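Local atomic coordinates of CyaB (Pseudomonas aeruginosa, PDB entry 3R5G), a protein that probably acts as a membrane-bound adenylyl cyclase that converts ATP to cyclic AMP and pyrophosphate, here represented by its catalytic domain. Residues Asn41-Ile46 with Lys93-Gln98; Gly51-Lys56 with Gly67-Gln72; Ala80-Gly85 with Asp166-Arg171. All blocks are in the same frame, centred on the assembly; numbering follows the deposited sequence.

Interaction 1: residues Asn41-Ile46 with Lys93-Gln98; sequences NEMSKI and KVLRQQ
Leu95 reaches across from helix 74-100 to Glu42 and Met43 on helix 29-50. This is helix-helix packing inside the class III nucleotidyl cyclase catalytic domain. The two segments run roughly antiparallel, and the CA atoms of Glu42 and Leu95 lie 9.0 Å apart.

The contact is apolar. Leu95 points toward the other helix and its two methyls divide the work. CD2 meets the aliphatic CG of Glu42 at 3.9 Å, with the two side chains crossing at a slant. CD1 takes the end of Met43. That side chain does not start out toward Leu95. A turn at chi2 (-57°) and another at chi3 (104°) bring its tip round, and it passes Leu95 in the opposite sense. Asn38 and Tyr39 extend the surface under Leu95, while Ile46 continues the packing along Met84, Met88 and His91.

The polar part is set apart from this patch. Glu42 OE1 is hydrogen-bonded to His91, also on helix 74-100 and one turn before Leu95. The same side chain thus offers methylene carbon to Leu95 and carboxylate to histidine. Asn41, which does not touch Leu95, accepts through OD1 a hydrogen bond from the backbone N of Asp127 of the second subunit.

The apolar patch closes where Met43 CE rests 4.0 Å from Leu95 CD1.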
loop_
_atom_site.group_PDB
_atom_site.type_symbol
_atom_site.label_atom_id
_atom_site.label_comp_id
_atom_site.label_asym_id
_atom_site.label_seq_id
_atom_site.Cartn_x
_atom_site.Cartn_y
_atom_site.Cartn_z
ATOM N N ASN A 41 -4.429 -6.036 -16.271
ATOM C CA ASN A 41 -4.632 -5.466 -17.592
ATOM C C ASN A 41 -6.147 -5.204 -17.831
ATOM O O ASN A 41 -6.497 -4.151 -18.294
ATOM C CB ASN A 41 -4.137 -6.462 -18.663
ATOM C CG ASN A 41 -3.851 -5.775 -19.960
ATOM O OD1 ASN A 41 -3.163 -4.758 -20.034
ATOM N ND2 ASN A 41 -4.511 -6.264 -21.006
ATOM N N GLU A 42 -6.963 -6.170 -17.372
ATOM C CA GLU A 42 -8.447 -5.991 -17.559
ATOM C C GLU A 42 -8.967 -4.864 -16.720
ATOM O O GLU A 42 -9.709 -4.033 -17.206
ATOM C CB GLU A 42 -9.255 -7.225 -17.230
ATOM C CG GLU A 42 -8.979 -8.401 -18.229
ATOM C CD GLU A 42 -9.496 -8.040 -19.622
ATOM O OE1 GLU A 42 -10.722 -7.851 -19.760
ATOM O OE2 GLU A 42 -8.690 -7.864 -20.573
ATOM N N MET A 43 -8.441 -4.775 -15.478
ATOM C CA MET A 43 -8.851 -3.614 -14.641
ATOM C C MET A 43 -8.399 -2.289 -15.191
ATOM O O MET A 43 -9.110 -1.295 -15.147
ATOM C CB MET A 43 -8.347 -3.760 -13.206
ATOM C CG MET A 43 -8.916 -4.901 -12.472
ATOM S SD MET A 43 -10.709 -4.948 -12.364
ATOM C CE MET A 43 -11.122 -6.212 -13.577
ATOM N N SER A 44 -7.166 -2.224 -15.736
ATOM C CA SER A 44 -6.689 -1.051 -16.371
ATOM C C SER A 44 -7.582 -0.579 -17.546
ATOM O O SER A 44 -7.865 0.615 -17.659
ATOM C CB SER A 44 -5.246 -1.332 -16.831
ATOM O OG SER A 44 -4.850 -0.235 -17.600
ATOM N N LYS A 45 -8.020 -1.507 -18.386
ATOM C CA LYS A 45 -8.886 -1.150 -19.448
ATOM C C LYS A 45 -10.225 -0.554 -18.963
ATOM O O LYS A 45 -10.693 0.397 -19.511
ATOM C CB LYS A 45 -9.217 -2.398 -20.264
ATOM C CG LYS A 45 -7.970 -2.935 -21.039
ATOM C CD LYS A 45 -8.413 -3.961 -22.001
ATOM C CE LYS A 45 -7.222 -4.245 -22.919
ATOM N NZ LYS A 45 -7.027 -5.670 -23.314
ATOM N N ILE A 46 -10.794 -1.157 -17.896
ATOM C CA ILE A 46 -12.008 -0.556 -17.348
ATOM C C ILE A 46 -11.819 0.845 -16.729
ATOM O O ILE A 46 -12.600 1.738 -16.997
ATOM C CB ILE A 46 -12.653 -1.521 -16.305
ATOM C CG1 ILE A 46 -12.942 -2.869 -16.947
ATOM C CG2 ILE A 46 -13.944 -0.871 -15.710
ATOM C CD1 ILE A 46 -13.429 -3.986 -16.068
ATOM N N LYS A 93 -16.913 -11.487 -12.583
ATOM C CA LYS A 93 -17.657 -12.778 -12.801
ATOM C C LYS A 93 -17.145 -13.448 -14.058
ATOM O O LYS A 93 -17.004 -14.690 -14.122
ATOM C CB LYS A 93 -19.153 -12.543 -12.988
ATOM C CG LYS A 93 -19.749 -11.862 -11.778
ATOM C CD LYS A 93 -21.255 -11.699 -12.004
ATOM C CE LYS A 93 -21.958 -11.171 -10.752
ATOM N NZ LYS A 93 -21.052 -10.234 -9.974
ATOM N N VAL A 94 -16.895 -12.649 -15.082
ATOM C CA VAL A 94 -16.337 -13.176 -16.326
ATOM C C VAL A 94 -14.940 -13.755 -16.063
ATOM O O VAL A 94 -14.611 -14.864 -16.513
ATOM C CB VAL A 94 -16.260 -12.093 -17.319
ATOM C CG1 VAL A 94 -15.776 -12.616 -18.667
ATOM C CG2 VAL A 94 -17.683 -11.442 -17.533
ATOM N N LEU A 95 -14.068 -12.992 -15.368
ATOM C CA LEU A 95 -12.755 -13.490 -15.154
ATOM C C LEU A 95 -12.764 -14.769 -14.357
ATOM O O LEU A 95 -11.919 -15.652 -14.632
ATOM C CB LEU A 95 -11.869 -12.399 -14.500
ATOM C CG LEU A 95 -11.645 -11.159 -15.371
ATOM C CD1 LEU A 95 -10.866 -10.114 -14.476
ATOM C CD2 LEU A 95 -10.907 -11.410 -16.721
ATOM N N ARG A 96 -13.611 -14.855 -13.335
ATOM C CA ARG A 96 -13.695 -16.088 -12.525
ATOM C C ARG A 96 -14.078 -17.279 -13.415
ATOM O O ARG A 96 -13.593 -18.370 -13.190
ATOM C CB ARG A 96 -14.667 -16.011 -11.359
ATOM C CG ARG A 96 -14.121 -15.232 -10.166
ATOM C CD ARG A 96 -14.950 -15.562 -8.927
ATOM N NE ARG A 96 -16.251 -14.935 -9.112
ATOM C CZ ARG A 96 -16.516 -13.658 -8.817
ATOM N NH1 ARG A 96 -17.708 -13.148 -9.083
ATOM N NH2 ARG A 96 -15.583 -12.923 -8.237
ATOM N N GLN A 97 -14.984 -17.059 -14.362
ATOM C CA GLN A 97 -15.434 -18.183 -15.247
ATOM C C GLN A 97 -14.230 -18.613 -16.095
ATOM O O GLN A 97 -13.957 -19.810 -16.329
ATOM C CB GLN A 97 -16.541 -17.722 -16.207
ATOM C CG GLN A 97 -17.888 -17.319 -15.547
ATOM C CD GLN A 97 -18.788 -16.414 -16.440
ATOM O OE1 GLN A 97 -18.915 -16.630 -17.668
ATOM N NE2 GLN A 97 -19.423 -15.394 -15.815
ATOM N N GLN A 98 -13.477 -17.652 -16.575
ATOM C CA GLN A 98 -12.288 -17.990 -17.331
ATOM C C GLN A 98 -11.291 -18.747 -16.477
ATOM O O GLN A 98 -10.687 -19.760 -16.925
ATOM C CB GLN A 98 -11.615 -16.773 -17.963
ATOM C CG GLN A 98 -12.496 -16.107 -18.912
ATOM C CD GLN A 98 -11.928 -14.853 -19.500
ATOM O OE1 GLN A 98 -10.846 -14.359 -19.074
ATOM N NE2 GLN A 98 -12.610 -14.340 -20.520
#

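Interaction 2: residues Gly51-Lys56 with Gly67-Gln72; sequences GGTIDK and GDPSTQ
Thr53 OG1 donates a hydrogen bond to the backbone O of Asp68, at 2.7 Å. The hydroxyl comes in within the carbonyl plane and uses a lone pair of the oxygen, at a C=O...OG1 angle of 133°. Thr53 points toward the loop. Its chi1 of -57° sets OG1 beside the backbone N and leaves CG2 anti to that nitrogen.

The van der Waals part follows from a cis peptide between Asp68 and Pro69. In this form the Asp68 carbonyl and Pro69 CD lie on the same side of the C-N bond. OG1 therefore meets both, and stands 3.3 Å from Pro69 CD. The proline ring is at the surface, whereas Asp68 is buried.

Segment 51-56 leads from helix 29-50 into the beta hairpin of strands 53-58 and 61-66, part of the central sheet of the cyclase domain. Gly51 ends the helix in a Schellman motif. Backbone hydrogen bonds pair Thr53 with Phe65. Asp55 and Lys56 both make backbone hydrogen bonds with Met63, consistent with a classic beta bulge. The loop 67-72 leaves the second hairpin strand for helix 74-100, so the threonine ties the start of the hairpin to its exit.

Charged groups lie on both segments. The Asp68 carboxylate is held by a salt bridge to Lys8 through OD1 and a hydrogen bond to Tyr132 through OD2. Lys56 NZ forms a salt bridge with Asp55 OD1 at 2.7 Å, coming from above the carboxylate plane, 38° out of it. Asp55 OD2 is hydrogen-bonded to Thr133. Lys56 also packs on Phe57 of the second subunit.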
loop_
_atom_site.group_PDB
_atom_site.type_symbol
_atom_site.label_atom_id
_atom_site.label_comp_id
_atom_site.label_asym_id
_atom_site.label_seq_id
_atom_site.Cartn_x
_atom_site.Cartn_y
_atom_site.Cartn_z
ATOM N N GLY A 51 -12.601 6.831 -17.490
ATOM C CA GLY A 51 -11.990 8.188 -17.385
ATOM C C GLY A 51 -11.123 8.291 -16.113
ATOM O O GLY A 51 -10.791 9.396 -15.745
ATOM N N GLY A 52 -10.689 7.195 -15.478
ATOM C CA GLY A 52 -9.933 7.330 -14.229
ATOM C C GLY A 52 -8.452 7.498 -14.493
ATOM O O GLY A 52 -7.960 7.193 -15.600
ATOM N N THR A 53 -7.774 7.998 -13.510
ATOM C CA THR A 53 -6.338 8.061 -13.562
ATOM C C THR A 53 -5.782 6.955 -12.735
ATOM O O THR A 53 -5.963 6.873 -11.506
ATOM C CB THR A 53 -5.867 9.445 -12.962
ATOM O OG1 THR A 53 -6.473 10.581 -13.675
ATOM C CG2 THR A 53 -4.291 9.513 -12.859
ATOM N N ILE A 54 -5.129 6.031 -13.388
ATOM C CA ILE A 54 -4.532 4.886 -12.728
ATOM C C ILE A 54 -3.290 5.324 -12.022
ATOM O O ILE A 54 -2.328 5.857 -12.660
ATOM C CB ILE A 54 -4.279 3.684 -13.666
ATOM C CG1 ILE A 54 -5.574 3.346 -14.355
ATOM C CG2 ILE A 54 -3.736 2.559 -12.854
ATOM C CD1 ILE A 54 -5.375 2.433 -15.595
ATOM N N ASP A 55 -3.254 5.075 -10.723
ATOM C CA ASP A 55 -2.121 5.588 -9.968
ATOM C C ASP A 55 -1.048 4.576 -9.932
ATOM O O ASP A 55 0.098 4.836 -10.350
ATOM C CB ASP A 55 -2.480 5.973 -8.547
ATOM C CG ASP A 55 -1.285 6.569 -7.814
ATOM O OD1 ASP A 55 -0.193 5.931 -7.793
ATOM O OD2 ASP A 55 -1.471 7.644 -7.235
ATOM N N LYS A 56 -1.366 3.413 -9.434
ATOM C CA LYS A 56 -0.370 2.363 -9.291
ATOM C C LYS A 56 -1.096 1.095 -8.936
ATOM O O LYS A 56 -2.353 1.084 -8.570
ATOM C CB LYS A 56 0.660 2.661 -8.189
ATOM C CG LYS A 56 -0.004 2.705 -6.793
ATOM C CD LYS A 56 0.968 2.921 -5.648
ATOM C CE LYS A 56 1.915 4.082 -5.919
ATOM N NZ LYS A 56 1.254 5.339 -5.547
ATOM N N GLY A 67 -10.731 13.260 -10.905
ATOM C CA GLY A 67 -10.773 14.703 -10.607
ATOM C C GLY A 67 -9.424 15.355 -10.985
ATOM O O GLY A 67 -9.328 16.586 -10.861
ATOM N N ASP A 68 -8.445 14.573 -11.346
ATOM C CA ASP A 68 -7.150 15.124 -11.761
ATOM C C ASP A 68 -6.560 14.035 -12.651
ATOM O O ASP A 68 -6.682 12.862 -12.323
ATOM C CB ASP A 68 -6.233 15.427 -10.549
ATOM C CG ASP A 68 -4.833 15.815 -11.021
ATOM O OD1 ASP A 68 -4.625 17.016 -11.080
ATOM O OD2 ASP A 68 -3.981 14.966 -11.274
ATOM N N PRO A 69 -5.803 14.404 -13.760
ATOM C CA PRO A 69 -5.524 15.770 -14.173
ATOM C C PRO A 69 -6.673 16.557 -14.737
ATOM O O PRO A 69 -6.609 17.813 -14.774
ATOM C CB PRO A 69 -4.469 15.526 -15.327
ATOM C CG PRO A 69 -3.715 14.305 -14.981
ATOM C CD PRO A 69 -4.920 13.445 -14.367
ATOM N N SER A 70 -7.755 15.884 -15.157
ATOM C CA SER A 70 -8.922 16.573 -15.625
ATOM C C SER A 70 -10.064 16.226 -14.669
ATOM O O SER A 70 -9.952 15.288 -13.893
ATOM C CB SER A 70 -9.297 16.171 -17.054
ATOM O OG SER A 70 -9.662 14.779 -17.073
ATOM N N THR A 71 -11.158 16.927 -14.828
ATOM C CA THR A 71 -12.352 16.734 -14.015
ATOM C C THR A 71 -13.606 16.967 -14.805
ATOM O O THR A 71 -13.701 17.875 -15.662
ATOM C CB THR A 71 -12.312 17.637 -12.751
ATOM O OG1 THR A 71 -13.505 17.482 -11.978
ATOM C CG2 THR A 71 -12.193 19.162 -13.137
ATOM N N GLN A 72 -14.625 16.149 -14.532
ATOM C CA GLN A 72 -16.026 16.396 -14.926
ATOM C C GLN A 72 -16.886 17.178 -13.896
ATOM O O GLN A 72 -18.100 17.215 -14.085
ATOM C CB GLN A 72 -16.652 15.047 -15.264
ATOM C CG GLN A 72 -15.778 14.236 -16.325
ATOM C CD GLN A 72 -16.530 13.004 -16.927
ATOM O OE1 GLN A 72 -17.727 12.909 -16.836
ATOM N NE2 GLN A 72 -15.811 12.169 -17.673
#

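Interaction 3: residues Ala80-Gly85 with Asp166-Arg171; sequences AAVSMG and DVIMCR
Val82 and Ser83 meet Ile168 without any ring, amide or carboxylate between them. There are no faces or edges to stack. Branched aliphatic groups and one hydroxyl make the contact.

Ile168 points toward helix 74-100 from the loop that leads into strand 170-176. Its chi2 of 178° stretches the CG1 branch, so CD1 is the leading atom. CD1 lies 3.6 Å from Val82 CG1 and 3.7 Å from Val82 CB, and the two side chains cross at an angle. The other branch follows behind, with Ile168 CG2 4.0 Å from Val82 CG1. Val82 has CG1 anti to its backbone N (chi1 180°), the placement that offers this methyl to both branches.

Ser83 sits next along the helix, and its OG is 3.7 Å from Ile168 CD1. That hydroxyl is hydrogen-bonded to the backbone O of Val79, one turn back.

Val190 of strand 185-190 touches both Val82 and Ile168. Thr160 and Ile164 of helix 158-164 also pack on Val82. The site thus joins the long helix to the C-terminal part of the cyclase domain.

All three touching residues are buried. With the serine hydroxyl bonded within its own helix, attraction across the two segments is left to non-directional dispersion and the hydrophobic effect.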
loop_
_atom_site.group_PDB
_atom_site.type_symbol
_atom_site.label_atom_id
_atom_site.label_comp_id
_atom_site.label_asym_id
_atom_site.label_seq_id
_atom_site.Cartn_x
_atom_site.Cartn_y
_atom_site.Cartn_z
ATOM N N ALA A 80 -18.505 8.524 -11.920
ATOM C CA ALA A 80 -17.631 7.725 -12.747
ATOM C C ALA A 80 -16.808 6.664 -11.965
ATOM O O ALA A 80 -16.709 5.462 -12.366
ATOM C CB ALA A 80 -16.670 8.674 -13.535
ATOM N N ALA A 81 -16.309 7.091 -10.760
ATOM C CA ALA A 81 -15.487 6.180 -9.985
ATOM C C ALA A 81 -16.399 5.010 -9.532
ATOM O O ALA A 81 -15.961 3.899 -9.544
ATOM C CB ALA A 81 -14.980 6.899 -8.724
ATOM N N VAL A 82 -17.564 5.303 -8.990
ATOM C CA VAL A 82 -18.397 4.164 -8.466
ATOM C C VAL A 82 -18.893 3.290 -9.595
ATOM O O VAL A 82 -18.987 2.057 -9.415
ATOM C CB VAL A 82 -19.502 4.786 -7.649
ATOM C CG1 VAL A 82 -20.488 3.722 -7.021
ATOM C CG2 VAL A 82 -18.875 5.480 -6.421
ATOM N N SER A 83 -19.259 3.896 -10.733
ATOM C CA SER A 83 -19.714 3.128 -11.902
ATOM C C SER A 83 -18.599 2.264 -12.384
ATOM O O SER A 83 -18.847 1.108 -12.786
ATOM C CB SER A 83 -20.237 4.082 -13.023
ATOM O OG SER A 83 -21.319 4.855 -12.515
ATOM N N MET A 84 -17.330 2.738 -12.364
ATOM C CA MET A 84 -16.197 1.905 -12.699
ATOM C C MET A 84 -16.127 0.701 -11.759
ATOM O O MET A 84 -15.950 -0.460 -12.195
ATOM C CB MET A 84 -14.983 2.807 -12.626
ATOM C CG MET A 84 -13.712 2.031 -12.864
ATOM S SD MET A 84 -12.185 2.820 -12.365
ATOM C CE MET A 84 -12.481 2.680 -10.556
ATOM N N GLY A 85 -16.325 0.961 -10.468
ATOM C CA GLY A 85 -16.289 -0.181 -9.534
ATOM C C GLY A 85 -17.390 -1.197 -9.785
ATOM O O GLY A 85 -17.095 -2.400 -9.731
ATOM N N ASP A 166 -28.578 10.232 -6.191
ATOM C CA ASP A 166 -29.723 10.292 -7.096
ATOM C C ASP A 166 -29.602 9.366 -8.268
ATOM O O ASP A 166 -30.590 9.112 -8.909
ATOM C CB ASP A 166 -29.853 11.732 -7.594
ATOM C CG ASP A 166 -28.485 12.367 -8.000
ATOM O OD1 ASP A 166 -27.335 12.180 -7.372
ATOM O OD2 ASP A 166 -28.579 13.218 -8.942
ATOM N N VAL A 167 -28.399 8.852 -8.560
ATOM C CA VAL A 167 -28.201 8.017 -9.723
ATOM C C VAL A 167 -27.631 6.603 -9.448
ATOM O O VAL A 167 -27.699 5.769 -10.313
ATOM C CB VAL A 167 -27.462 8.746 -10.816
ATOM C CG1 VAL A 167 -28.018 10.191 -10.976
ATOM C CG2 VAL A 167 -26.061 8.864 -10.477
ATOM N N ILE A 168 -27.066 6.371 -8.270
ATOM C CA ILE A 168 -26.563 5.066 -7.947
ATOM C C ILE A 168 -27.219 4.620 -6.644
ATOM O O ILE A 168 -27.290 5.319 -5.657
ATOM C CB ILE A 168 -25.001 5.081 -7.770
ATOM C CG1 ILE A 168 -24.399 5.315 -9.175
ATOM C CG2 ILE A 168 -24.513 3.782 -7.067
ATOM C CD1 ILE A 168 -22.839 5.418 -9.193
ATOM N N MET A 169 -27.662 3.372 -6.657
ATOM C CA MET A 169 -28.404 2.817 -5.514
ATOM C C MET A 169 -27.436 2.331 -4.422
ATOM O O MET A 169 -26.449 1.623 -4.697
ATOM C CB MET A 169 -29.172 1.578 -5.961
ATOM C CG MET A 169 -30.162 1.098 -5.002
ATOM S SD MET A 169 -31.655 2.119 -4.904
ATOM C CE MET A 169 -32.364 1.849 -6.538
ATOM N N CYS A 170 -27.683 2.758 -3.173
ATOM C CA CYS A 170 -26.774 2.489 -2.048
ATOM C C CYS A 170 -27.625 1.970 -0.876
ATOM O O CYS A 170 -28.836 2.236 -0.800
ATOM C CB CYS A 170 -26.063 3.793 -1.601
ATOM S SG CYS A 170 -25.016 4.473 -2.967
ATOM N N ARG A 171 -26.933 1.401 0.097
ATOM C CA ARG A 171 -27.568 0.975 1.363
ATOM C C ARG A 171 -26.650 1.319 2.501
ATOM O O ARG A 171 -25.469 1.043 2.502
ATOM C CB ARG A 171 -27.621 -0.537 1.265
ATOM C CG ARG A 171 -28.395 -1.049 2.377
ATOM C CD ARG A 171 -28.635 -2.564 2.259
ATOM N NE ARG A 171 -28.596 -3.289 0.996
ATOM C CZ ARG A 171 -29.639 -3.797 0.330
ATOM N NH1 ARG A 171 -29.383 -4.514 -0.747
ATOM N NH2 ARG A 171 -30.905 -3.575 0.682
#

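How the interactions relate
Interactions 1 and 3 are buried and apolar, and both use helix 74-100; the centres of the two contacts are about 19 Å apart. One packs it on helix 29-50, the other on the entry to strand 170-176. Ile46 and Met84 touch between the two sites. Interaction 2 is only partly buried and relies on a directed hydrogen bond to a loop carbonyl. It is nested in the chain between the segments of interaction 1. Helix 29-50 runs on into its strand, and Ser44 OG packs on Ile54 CD1. Segments of interactions 1 and 2 also touch the second subunit, whereas interaction 3 lies within one chain.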